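Local coordinates for protein carbohydrate kinase (Agrobacterium tumefaciens, PDB 2NWH) that probably transfers a phosphate group from ATP to a sugar or related substrate, as a ribokinase-like kinase of the pfkB family, at residues 47-52 and 261-266; 253-258 and 291-296; 136-141 and 150-155; 227-232 and 236-241; 60-65 and 70-75. All blocks are in the same frame, centred on the assembly; numbering follows the deposited sequence. Where two conformers were deposited one is given.

Contact 1: 47-52 and 261-266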
# COMPACT_ATOMS: atom_id res chain seq x y z
N ARG A 47 -8.45 -0.31 -2.55
CA ARG A 47 -9.30 0.64 -3.28
C ARG A 47 -8.70 0.92 -4.62
O ARG A 47 -9.43 0.95 -5.62
CB ARG A 47 -9.46 1.94 -2.47
CG ARG A 47 -10.35 1.73 -1.23
CD ARG A 47 -10.81 3.07 -0.69
NE ARG A 47 -9.71 3.90 -0.17
CZ ARG A 47 -9.88 5.03 0.53
NH1 ARG A 47 -11.11 5.51 0.69
NH2 ARG A 47 -8.82 5.71 0.99
N ASN A 48 -7.39 1.14 -4.67
CA ASN A 48 -6.77 1.49 -5.96
C ASN A 48 -6.90 0.38 -6.97
O ASN A 48 -7.21 0.64 -8.14
CB ASN A 48 -5.28 1.86 -5.81
CG ASN A 48 -5.08 3.15 -5.00
OD1 ASN A 48 -6.03 3.89 -4.80
ND2 ASN A 48 -3.85 3.39 -4.56
N LEU A 49 -6.65 -0.86 -6.54
CA LEU A 49 -6.78 -2.00 -7.43
C LEU A 49 -8.19 -2.16 -7.94
O LEU A 49 -8.40 -2.50 -9.11
CB LEU A 49 -6.30 -3.30 -6.73
CG LEU A 49 -4.77 -3.28 -6.56
CD1 LEU A 49 -4.32 -4.22 -5.39
CD2 LEU A 49 -4.07 -3.57 -7.91
N SER A 50 -9.17 -1.93 -7.08
CA SER A 50 -10.59 -1.95 -7.52
C SER A 50 -10.90 -0.87 -8.58
O SER A 50 -11.56 -1.12 -9.63
CB SER A 50 -11.50 -1.86 -6.29
OG SER A 50 -12.86 -1.99 -6.67
N ARG A 51 -10.37 0.32 -8.34
CA ARG A 51 -10.48 1.45 -9.30
C ARG A 51 -9.88 1.14 -10.66
O ARG A 51 -10.31 1.71 -11.66
CB ARG A 51 -9.77 2.67 -8.73
CG ARG A 51 -10.62 3.36 -7.64
CD ARG A 51 -9.79 4.34 -6.83
NE ARG A 51 -10.60 4.84 -5.71
CZ ARG A 51 -10.12 5.14 -4.53
NH1 ARG A 51 -8.82 5.01 -4.31
NH2 ARG A 51 -10.94 5.58 -3.56
N LEU A 52 -8.87 0.27 -10.65
CA LEU A 52 -8.21 -0.19 -11.87
C LEU A 52 -8.84 -1.44 -12.47
O LEU A 52 -8.32 -2.01 -13.42
CB LEU A 52 -6.72 -0.41 -11.60
CG LEU A 52 -5.95 0.83 -11.15
CD1 LEU A 52 -4.55 0.38 -10.92
CD2 LEU A 52 -6.03 1.98 -12.23
N TYR A 261 1.64 -0.73 -10.53
CA TYR A 261 2.62 -1.76 -10.89
C TYR A 261 2.02 -3.16 -10.79
O TYR A 261 2.11 -3.95 -11.74
CB TYR A 261 3.84 -1.64 -9.98
CG TYR A 261 4.98 -2.54 -10.38
CD1 TYR A 261 5.97 -2.08 -11.25
CD2 TYR A 261 5.05 -3.87 -9.92
CE1 TYR A 261 7.03 -2.89 -11.63
CE2 TYR A 261 6.12 -4.71 -10.30
CZ TYR A 261 7.09 -4.21 -11.16
OH TYR A 261 8.17 -4.99 -11.56
N LEU A 262 1.37 -3.47 -9.67
CA LEU A 262 0.77 -4.77 -9.46
C LEU A 262 -0.33 -5.00 -10.46
O LEU A 262 -0.44 -6.08 -11.00
CB LEU A 262 0.28 -4.87 -8.01
CG LEU A 262 -0.32 -6.19 -7.56
CD1 LEU A 262 0.79 -7.21 -7.67
CD2 LEU A 262 -0.78 -6.03 -6.14
N ALA A 263 -1.13 -3.96 -10.77
CA ALA A 263 -2.15 -4.10 -11.82
C ALA A 263 -1.53 -4.50 -13.13
O ALA A 263 -2.07 -5.37 -13.83
CB ALA A 263 -2.97 -2.87 -11.99
N ALA A 264 -0.40 -3.87 -13.49
CA ALA A 264 0.30 -4.23 -14.73
C ALA A 264 0.82 -5.68 -14.75
O ALA A 264 0.66 -6.37 -15.75
CB ALA A 264 1.39 -3.26 -15.05
N ILE A 265 1.46 -6.11 -13.66
CA ILE A 265 1.98 -7.50 -13.56
C ILE A 265 0.84 -8.53 -13.64
O ILE A 265 0.96 -9.55 -14.30
CB ILE A 265 2.84 -7.72 -12.27
CG1 ILE A 265 4.11 -6.83 -12.26
CG2 ILE A 265 3.19 -9.23 -12.07
CD1 ILE A 265 5.13 -7.05 -13.44
N ALA A 266 -0.26 -8.23 -12.96
CA ALA A 266 -1.39 -9.15 -12.86
C ALA A 266 -2.06 -9.31 -14.22
O ALA A 266 -2.60 -10.36 -14.55
CB ALA A 266 -2.37 -8.66 -11.83
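The backbone N of L52 has two acceptors: O of N48 at 3.0 Å and, weakly, O of L49. L52 is the first residue past helix 41-51, and its side chain turns inward to A263. L52 CD1 rests against A263 CB at 3.8 Å. With CG beside its backbone N (chi1 -71°), L49 brings CD1 to L262 and CD2 to A263. L49 CD1 meets L262 CD2 at 4.0 Å. L49 CD2 lies 4.1 Å from A263 N and 4.3 Å from A263 CB. The side chains of L49 and L262 cross at about a right angle. L262 has CG anti to its own N (chi1 -177°), and its CD2 ends at L49 CD1. The side chains meet through carbon atoms, with L49 CD2 also against the backbone of A263. All four touching residues are buried. A263 meets both L49 and L52. This is helix-to-helix packing inside the ribokinase-like fold. Both helices lie on one side of the large sheet. L49 also rests on L139 of strand 137-141, and L262 on I185 and F187 of strand 185-189. A263 also meets F54, and it touches Q277 of helix 271-286.

Contact 2: 253-258 and 291-296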
# COMPACT_ATOMS: atom_id res chain seq x y z
N ALA A 253 2.51 8.50 -1.56
CA ALA A 253 2.40 7.74 -0.30
C ALA A 253 2.84 6.28 -0.43
O ALA A 253 3.34 5.70 0.54
CB ALA A 253 0.98 7.82 0.23
N GLY A 254 2.64 5.70 -1.62
CA GLY A 254 3.14 4.37 -1.94
C GLY A 254 2.07 3.44 -2.49
O GLY A 254 2.38 2.51 -3.24
N ASP A 255 0.83 3.70 -2.10
CA ASP A 255 -0.32 2.91 -2.53
C ASP A 255 -0.52 2.92 -4.04
O ASP A 255 -0.94 1.91 -4.63
CB ASP A 255 -1.64 3.33 -1.81
CG ASP A 255 -1.91 4.88 -1.80
OD1 ASP A 255 -1.10 5.63 -1.22
OD2 ASP A 255 -2.97 5.35 -2.32
N ALA A 256 -0.29 4.08 -4.66
CA ALA A 256 -0.64 4.27 -6.02
C ALA A 256 0.39 3.58 -6.92
O ALA A 256 0.03 2.89 -7.84
CB ALA A 256 -0.78 5.80 -6.34
N MET A 257 1.67 3.78 -6.67
CA MET A 257 2.74 3.10 -7.40
C MET A 257 2.49 1.57 -7.35
O MET A 257 2.45 0.86 -8.39
CB MET A 257 4.07 3.48 -6.73
CG MET A 257 5.28 2.61 -7.06
SD MET A 257 5.93 2.91 -8.71
CE MET A 257 5.54 1.35 -9.47
N ALA A 258 2.31 1.06 -6.13
CA ALA A 258 2.10 -0.38 -5.91
C ALA A 258 0.93 -0.85 -6.73
O ALA A 258 1.03 -1.83 -7.50
CB ALA A 258 1.87 -0.68 -4.39
N ALA A 291 -5.05 16.57 -5.96
CA ALA A 291 -5.07 15.24 -6.57
C ALA A 291 -5.12 14.18 -5.49
O ALA A 291 -4.53 14.32 -4.40
CB ALA A 291 -3.86 15.04 -7.45
N THR A 292 -5.84 13.10 -5.77
CA THR A 292 -5.89 11.99 -4.81
C THR A 292 -6.02 10.66 -5.56
O THR A 292 -6.29 10.66 -6.77
CB THR A 292 -7.07 12.10 -3.77
OG1 THR A 292 -8.33 11.88 -4.41
CG2 THR A 292 -7.13 13.49 -3.01
N SER A 293 -5.92 9.55 -4.81
CA SER A 293 -6.06 8.23 -5.44
C SER A 293 -7.51 8.03 -5.93
O SER A 293 -7.76 7.11 -6.75
CB SER A 293 -5.70 7.13 -4.44
OG SER A 293 -6.54 7.32 -3.34
N GLN A 294 -8.46 8.88 -5.51
CA GLN A 294 -9.81 8.77 -6.10
C GLN A 294 -9.81 9.08 -7.59
O GLN A 294 -10.72 8.65 -8.35
CB GLN A 294 -10.83 9.66 -5.41
CG GLN A 294 -11.18 9.22 -4.05
CD GLN A 294 -12.24 10.09 -3.46
OE1 GLN A 294 -12.15 11.33 -3.52
NE2 GLN A 294 -13.26 9.45 -2.91
N ASP A 295 -8.79 9.79 -8.03
CA ASP A 295 -8.63 10.08 -9.51
C ASP A 295 -8.09 8.90 -10.36
O ASP A 295 -8.06 8.99 -11.59
CB ASP A 295 -7.72 11.28 -9.64
CG ASP A 295 -8.37 12.53 -9.10
OD1 ASP A 295 -9.60 12.72 -9.30
OD2 ASP A 295 -7.65 13.29 -8.44
N LEU A 296 -7.68 7.82 -9.70
CA LEU A 296 -7.20 6.61 -10.39
C LEU A 296 -8.31 5.82 -11.05
O LEU A 296 -9.35 5.55 -10.45
CB LEU A 296 -6.38 5.64 -9.50
CG LEU A 296 -5.10 6.12 -8.89
CD1 LEU A 296 -4.60 5.11 -7.86
CD2 LEU A 296 -4.07 6.22 -10.03
O HOH W 1 -5.18 6.41 -1.02
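The Gly-Asp end of the GAGD signature of pfkB kinases opens helix 255-266, and its D255 faces S293 of the loop 291-296. In ribokinase relatives this signature forms the anion hole at the phosphate-transfer site, and the same is likely here. G254 is the N-cap residue. At its backbone angles (phi 128°) a CB would collide with the carbonyl O of A253, which calls for glycine. G254 O receives A258 N at 3.2 Å. D255 OD2 approaches S293 CB at 3.9 Å. A water joins the polar ends: it donates to D255 OD2 at 2.8 Å and lies 2.8 Å from S293 OG. S293 holds OG between its backbone N and carbonyl carbon (chi1 56°), which places the hydroxyl at this water. Deeper in, A256 CB touches L296 CD1 at 4.2 Å. T292 OG1 accepts from Q294 N at 3.2 Å, an ST turn. T292 N reaches D295 OD2 at 3.2 Å, from above the carboxylate plane. L296 also packs on A281 and I284 of helix 271-286. D255 OD2 has a second donor, N48 ND2 of helix 41-51. Two donors on OD2 probably restrain the rotation of the carboxylate, and the water links it to S293.

Contact 3: 136-141 and 150-155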
# COMPACT_ATOMS: atom_id res chain seq x y z
N ASP A 136 -6.81 -14.87 -6.85
CA ASP A 136 -5.79 -15.13 -7.87
C ASP A 136 -4.41 -14.53 -7.52
O ASP A 136 -3.38 -14.94 -8.07
CB ASP A 136 -6.22 -14.50 -9.21
CG ASP A 136 -7.51 -15.09 -9.74
OD1 ASP A 136 -7.65 -16.35 -9.69
OD2 ASP A 136 -8.37 -14.31 -10.19
N PHE A 137 -4.40 -13.55 -6.63
CA PHE A 137 -3.21 -12.81 -6.25
C PHE A 137 -3.45 -12.26 -4.84
O PHE A 137 -4.55 -11.76 -4.55
CB PHE A 137 -3.04 -11.61 -7.20
CG PHE A 137 -1.63 -11.25 -7.48
CD1 PHE A 137 -1.09 -11.41 -8.77
CD2 PHE A 137 -0.80 -10.75 -6.47
CE1 PHE A 137 0.27 -11.09 -9.05
CE2 PHE A 137 0.55 -10.44 -6.71
CZ PHE A 137 1.09 -10.60 -8.02
N LEU A 138 -2.43 -12.33 -3.98
CA LEU A 138 -2.50 -11.84 -2.59
C LEU A 138 -1.69 -10.57 -2.43
O LEU A 138 -0.63 -10.39 -3.10
CB LEU A 138 -1.95 -12.87 -1.61
CG LEU A 138 -2.56 -14.29 -1.72
CD1 LEU A 138 -1.88 -15.22 -0.74
CD2 LEU A 138 -4.08 -14.27 -1.52
N LEU A 139 -2.16 -9.71 -1.52
CA LEU A 139 -1.41 -8.53 -1.17
C LEU A 139 -1.45 -8.36 0.33
O LEU A 139 -2.54 -8.39 0.92
CB LEU A 139 -1.98 -7.27 -1.86
CG LEU A 139 -1.37 -5.91 -1.37
CD1 LEU A 139 0.15 -5.81 -1.70
CD2 LEU A 139 -2.17 -4.73 -1.98
N CYS A 140 -0.31 -8.14 0.96
CA CYS A 140 -0.35 -7.87 2.39
C CYS A 140 0.41 -6.58 2.66
O CYS A 140 1.08 -6.02 1.76
CB CYS A 140 0.27 -9.05 3.17
SG CYS A 140 2.08 -9.29 2.89
N ASP A 141 0.32 -6.12 3.90
CA ASP A 141 1.21 -5.06 4.30
C ASP A 141 1.83 -5.41 5.65
O ASP A 141 1.40 -6.35 6.35
CB ASP A 141 0.55 -3.69 4.26
CG ASP A 141 -0.50 -3.52 5.35
OD1 ASP A 141 -0.38 -4.17 6.42
OD2 ASP A 141 -1.43 -2.72 5.15
N THR A 150 5.15 -14.26 8.02
CA THR A 150 5.81 -15.52 7.63
C THR A 150 4.81 -16.66 7.33
O THR A 150 4.96 -17.38 6.31
CB THR A 150 6.79 -15.94 8.71
OG1 THR A 150 7.59 -14.80 9.07
CG2 THR A 150 7.69 -17.11 8.24
N ALA A 151 3.80 -16.83 8.20
CA ALA A 151 2.79 -17.86 8.01
C ALA A 151 2.02 -17.65 6.72
O ALA A 151 1.73 -18.64 6.01
CB ALA A 151 1.83 -17.92 9.20
N LEU A 152 1.69 -16.39 6.44
CA LEU A 152 1.05 -15.99 5.17
C LEU A 152 1.91 -16.39 3.97
O LEU A 152 1.39 -16.97 2.99
CB LEU A 152 0.77 -14.47 5.12
CG LEU A 152 0.02 -14.04 3.86
CD1 LEU A 152 -1.28 -14.86 3.58
CD2 LEU A 152 -0.21 -12.51 3.83
N GLY A 153 3.21 -16.09 4.03
CA GLY A 153 4.14 -16.57 3.00
C GLY A 153 4.09 -18.10 2.78
O GLY A 153 3.98 -18.58 1.63
N LEU A 154 4.12 -18.89 3.85
CA LEU A 154 3.94 -20.37 3.73
C LEU A 154 2.61 -20.80 3.04
O LEU A 154 2.60 -21.70 2.20
CB LEU A 154 4.07 -21.06 5.08
CG LEU A 154 5.41 -21.64 5.58
CD1 LEU A 154 6.53 -20.66 5.53
CD2 LEU A 154 5.25 -22.13 7.01
N ILE A 155 1.51 -20.13 3.39
CA ILE A 155 0.19 -20.44 2.81
C ILE A 155 0.15 -20.10 1.33
O ILE A 155 -0.31 -20.91 0.52
CB ILE A 155 -0.96 -19.72 3.54
CG1 ILE A 155 -1.11 -20.23 4.96
CG2 ILE A 155 -2.27 -19.96 2.79
CD1 ILE A 155 -2.17 -19.44 5.79
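This is a strand-to-helix contact within one beta-alpha-beta unit, made of strand 137-141, helix 146-158 and strand 163-166. The unit belongs to the large, mostly parallel sheet of the ribokinase-like fold. Strands 137-141 and 163-166 are neighbours in that sheet, and the helix between them covers one face. One residue of the helix, L152, carries the contact. It points at the strand and meets two of its residues, L138 and C140. These lie two positions apart and so share a face. L139, between them, turns away from the helix. L152 has CG anti to its backbone N (chi1 -176°), which carries both methyls out to the strand. L152 CD1 goes to L138 CD1 at 4.4 Å, a light touch. The other methyl makes the closer contact. All three residues are buried, and the contact is wholly apolar. I132 of helix 126-134 touches both L138 and L152, and L123 of helix 120-123 also packs on L152. C140 leans on A165 of strand 163-166. The strand runs on to D141, whose OD2 accepts from the backbone N atoms of G11 and G42. With SG between its N and carbonyl carbon (chi1 66°), C140 presents both CB and SG to L152 CD2, at 3.6 and 4.1 Å.

Contact 4: 227-232 and 236-241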
# COMPACT_ATOMS: atom_id res chain seq x y z
N GLU A 227 13.32 8.80 -9.29
CA GLU A 227 14.07 7.54 -9.54
C GLU A 227 13.32 6.31 -9.01
O GLU A 227 12.87 6.29 -7.85
CB GLU A 227 15.49 7.55 -8.96
CG GLU A 227 16.26 8.84 -9.12
CD GLU A 227 17.68 8.77 -8.58
OE1 GLU A 227 18.54 8.08 -9.20
OE2 GLU A 227 17.96 9.42 -7.55
N VAL A 228 13.19 5.29 -9.86
CA VAL A 228 12.51 4.04 -9.47
C VAL A 228 13.22 2.85 -10.10
O VAL A 228 13.56 2.90 -11.28
CB VAL A 228 11.05 3.98 -9.97
CG1 VAL A 228 10.28 2.87 -9.19
CG2 VAL A 228 10.34 5.33 -9.84
N VAL A 229 13.41 1.79 -9.32
CA VAL A 229 13.94 0.53 -9.83
C VAL A 229 12.90 -0.59 -9.63
O VAL A 229 12.22 -0.62 -8.59
CB VAL A 229 15.33 0.21 -9.20
CG1 VAL A 229 15.23 -0.04 -7.69
CG2 VAL A 229 16.03 -0.95 -9.91
N ALA A 230 12.72 -1.44 -10.64
CA ALA A 230 11.84 -2.61 -10.54
C ALA A 230 12.66 -3.84 -10.89
O ALA A 230 13.56 -3.76 -11.71
CB ALA A 230 10.67 -2.49 -11.46
N PHE A 231 12.38 -4.96 -10.24
CA PHE A 231 13.09 -6.21 -10.54
C PHE A 231 12.23 -7.45 -10.33
O PHE A 231 11.23 -7.40 -9.61
CB PHE A 231 14.43 -6.28 -9.78
CG PHE A 231 14.30 -6.49 -8.29
CD1 PHE A 231 14.51 -7.75 -7.73
CD2 PHE A 231 14.01 -5.42 -7.44
CE1 PHE A 231 14.40 -7.96 -6.32
CE2 PHE A 231 13.89 -5.61 -6.04
CZ PHE A 231 14.08 -6.88 -5.48
N ASN A 232 12.63 -8.54 -11.00
CA ASN A 232 12.02 -9.85 -10.77
C ASN A 232 13.16 -10.86 -10.81
O ASN A 232 14.31 -10.47 -10.63
CB ASN A 232 10.96 -10.17 -11.82
CG ASN A 232 11.54 -10.21 -13.23
OD1 ASN A 232 12.74 -10.44 -13.41
ND2 ASN A 232 10.69 -9.98 -14.24
N LYS A 236 15.80 -6.44 -14.46
CA LYS A 236 15.58 -5.18 -13.75
C LYS A 236 15.35 -4.05 -14.76
O LYS A 236 15.78 -4.13 -15.92
CB LYS A 236 16.73 -4.88 -12.78
CG LYS A 236 18.10 -4.75 -13.46
CD LYS A 236 19.22 -4.63 -12.44
CE LYS A 236 20.58 -4.45 -13.12
NZ LYS A 236 21.63 -4.10 -12.13
N ALA A 237 14.64 -3.03 -14.32
CA ALA A 237 14.40 -1.86 -15.14
C ALA A 237 14.45 -0.62 -14.27
O ALA A 237 14.35 -0.69 -13.05
CB ALA A 237 13.07 -1.97 -15.89
N ILE A 238 14.60 0.53 -14.92
CA ILE A 238 14.78 1.79 -14.22
C ILE A 238 14.07 2.91 -14.99
O ILE A 238 13.95 2.83 -16.21
CB ILE A 238 16.28 2.09 -14.01
CG1 ILE A 238 16.50 3.08 -12.87
CG2 ILE A 238 17.00 2.52 -15.31
CD1 ILE A 238 17.57 2.61 -11.95
N LEU A 239 13.62 3.93 -14.28
CA LEU A 239 13.01 5.09 -14.92
C LEU A 239 14.02 6.22 -15.28
O LEU A 239 14.88 6.59 -14.49
CB LEU A 239 11.90 5.62 -14.01
CG LEU A 239 10.52 6.01 -14.54
CD1 LEU A 239 9.79 4.86 -15.23
CD2 LEU A 239 9.70 6.48 -13.32
N HIS A 240 13.90 6.76 -16.50
CA HIS A 240 14.70 7.91 -16.91
C HIS A 240 14.29 9.20 -16.19
O HIS A 240 13.15 9.31 -15.71
CB HIS A 240 14.63 8.11 -18.44
CG HIS A 240 15.20 6.97 -19.23
ND1 HIS A 240 15.04 6.86 -20.60
CD2 HIS A 240 15.91 5.88 -18.85
CE1 HIS A 240 15.64 5.76 -21.03
NE2 HIS A 240 16.17 5.14 -19.98
N PRO A 241 15.23 10.17 -16.07
CA PRO A 241 14.83 11.51 -15.61
C PRO A 241 13.84 12.11 -16.62
O PRO A 241 13.99 11.86 -17.83
CB PRO A 241 16.15 12.31 -15.60
CG PRO A 241 17.25 11.29 -15.66
CD PRO A 241 16.69 10.08 -16.34
O HOH W 2 14.94 5.52 -11.96
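V228 and L239 lie side by side and point the same way, with V228 CG2 3.7 Å from L239 CD2. They stand on the face of the hairpin that also carries A230 and A237. The other face carries two non-hydrogen-bonded pairs, V229 with I238 and F231 with K236. V229 CB meets I238 CD1 at 4.3 Å. F231 and K236 touch only at their roots, CB to CB at 4.0 Å. Both have CG between backbone N and carbonyl carbon (chi1 70° and 60°), and the ring and the extended lysine chain lead away from the opposing strand. The axes of strands 227-231 and 236-239 make 163°, nearly antiparallel. A230 and A237 form a hydrogen-bonded pair: A230 N to A237 O is 3.0 Å, and A237 N to A230 O is 2.9 Å. L239 N donates to V228 O at 3.2 Å. The return link is made by a water, which accepts from V228 N and donates to L239 O at 2.7 Å. The strands begin to part here. The hairpin continues the large sheet. Strand 219-223 borders one side and strand 311-313 the other. L275 of helix 271-286 packs on V228, A237 and L239. P208 of helix 207-213 packs on V229, F231 and K236.

Contact 5: 60-65 and 70-75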
# COMPACT_ATOMS: atom_id res chain seq x y z
N ALA A 60 -9.20 -7.13 7.11
CA ALA A 60 -8.46 -6.32 8.08
C ALA A 60 -9.08 -6.47 9.48
O ALA A 60 -10.31 -6.53 9.60
CB ALA A 60 -8.49 -4.89 7.67
N PRO A 61 -8.24 -6.47 10.53
CA PRO A 61 -8.77 -6.44 11.92
C PRO A 61 -9.66 -5.21 12.03
O PRO A 61 -9.33 -4.14 11.49
CB PRO A 61 -7.52 -6.32 12.78
CG PRO A 61 -6.45 -7.06 11.98
CD PRO A 61 -6.76 -6.49 10.54
N ARG A 62 -10.82 -5.38 12.65
CA ARG A 62 -11.82 -4.32 12.68
C ARG A 62 -12.46 -4.32 14.07
O ARG A 62 -12.71 -5.37 14.64
CB ARG A 62 -12.90 -4.61 11.65
CG ARG A 62 -14.06 -3.66 11.57
CD ARG A 62 -13.68 -2.26 10.98
NE ARG A 62 -12.94 -2.41 9.69
CZ ARG A 62 -13.49 -2.76 8.52
NH1 ARG A 62 -14.80 -2.98 8.39
NH2 ARG A 62 -12.70 -2.90 7.46
N GLY A 63 -12.79 -3.14 14.58
CA GLY A 63 -13.55 -3.03 15.83
C GLY A 63 -15.07 -3.12 15.68
O GLY A 63 -15.60 -3.08 14.58
N GLY A 64 -15.79 -3.19 16.80
CA GLY A 64 -17.24 -3.21 16.72
C GLY A 64 -17.86 -1.83 16.76
O GLY A 64 -18.91 -1.66 17.38
N ASP A 65 -17.24 -0.84 16.12
CA ASP A 65 -17.60 0.58 16.29
C ASP A 65 -18.05 1.28 15.02
O ASP A 65 -17.92 0.77 13.89
CB ASP A 65 -16.43 1.35 16.93
CG ASP A 65 -15.07 1.08 16.23
OD1 ASP A 65 -15.05 0.53 15.11
OD2 ASP A 65 -14.02 1.43 16.81
N VAL A 70 -17.41 3.28 9.04
CA VAL A 70 -16.93 4.29 8.11
C VAL A 70 -15.89 3.66 7.11
O VAL A 70 -15.92 3.93 5.89
CB VAL A 70 -16.29 5.47 8.88
CG1 VAL A 70 -15.48 6.35 7.97
CG2 VAL A 70 -17.39 6.31 9.56
N VAL A 71 -15.01 2.82 7.64
CA VAL A 71 -14.04 2.10 6.78
C VAL A 71 -14.77 1.16 5.82
O VAL A 71 -14.49 1.11 4.61
CB VAL A 71 -13.02 1.27 7.60
CG1 VAL A 71 -12.01 0.54 6.63
CG2 VAL A 71 -12.24 2.15 8.54
N ALA A 72 -15.67 0.37 6.39
CA ALA A 72 -16.49 -0.51 5.57
C ALA A 72 -17.20 0.26 4.43
O ALA A 72 -17.23 -0.19 3.28
CB ALA A 72 -17.49 -1.24 6.47
N GLU A 73 -17.76 1.42 4.74
CA GLU A 73 -18.46 2.23 3.73
C GLU A 73 -17.52 2.72 2.63
O GLU A 73 -17.90 2.75 1.43
CB GLU A 73 -19.16 3.41 4.37
CG GLU A 73 -19.81 4.40 3.37
CD GLU A 73 -20.98 3.81 2.55
OE1 GLU A 73 -21.67 2.89 3.05
OE2 GLU A 73 -21.20 4.28 1.42
N ALA A 74 -16.32 3.15 3.03
CA ALA A 74 -15.32 3.61 2.06
C ALA A 74 -14.90 2.43 1.17
O ALA A 74 -14.64 2.62 -0.03
CB ALA A 74 -14.10 4.18 2.76
N ALA A 75 -14.79 1.23 1.75
CA ALA A 75 -14.57 -0.00 0.97
C ALA A 75 -15.68 -0.17 -0.11
O ALA A 75 -15.38 -0.29 -1.30
CB ALA A 75 -14.49 -1.27 1.89
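R62 lays its guanidinium group against the helix at V71 and A72, and this is the tight part of the contact. V71 sits over one face of the group. Its CB is 4.0 Å above the guanidinium plane and offset toward the rim. R62 NH2 is 3.6 Å from V71 CG1, and R62 CZ is 4.1 Å from the same methyl. R62 NH1 comes to A72 CB at 3.7 Å. The two long axes, of R62 and V71, run at a slant to each other. The arginine starts with CG anti to its backbone N and then bends twice, at chi2 (71°) and chi3 (51°). These bends fold the charged end back onto the helix. The touch across the segments is by carbon and nitrogen surfaces alone. The charge is answered nearby: R62 NH1 forms a salt bridge with D82 OD2, and the side chain also rests on P84 of the same strand, 81-87. The salt bridge probably limits the rotation of the guanidinium, keeping its face against V71.

The outer side is looser. G64 is exposed at the turn that follows the strand. A72 is partly exposed although it touches R62. D65 is the N-cap of helix 66-77: its OD1 weakly accepts from G68 N, and its OD2 forms a salt bridge with R91 NE. The contact belongs to the beta-alpha-beta unit of strand 55-63, helix 66-77 and strand 81-87. The helix also packs against helix 41-51, where F43 touches V71, A74 and A75.

In the fold
Contacts 1 and 2 share helix 255-266, and their centres are 11 Å apart. They meet at several points, among them N48 ND2 to D255 OD2 at 3.1 Å. Contact 2 is closest to the presumed phosphate-transfer site; the side chain of its A256 is about 10 Å from the sodium ion bound at D249 and T251. Contact 1 joins the rest. L262 CD1 packs on F137 CE2 of contact 3 (3.4 Å), Y261 OH on A230 CB of contact 4 (3.5 Å) and R47 NH1 on A74 CB of contact 5 (3.9 Å). Contacts 3, 4 and 5 involve the large sheet. Contacts 4 and 5 lie on opposite sides of the chain's centre, their own centres 36 Å apart.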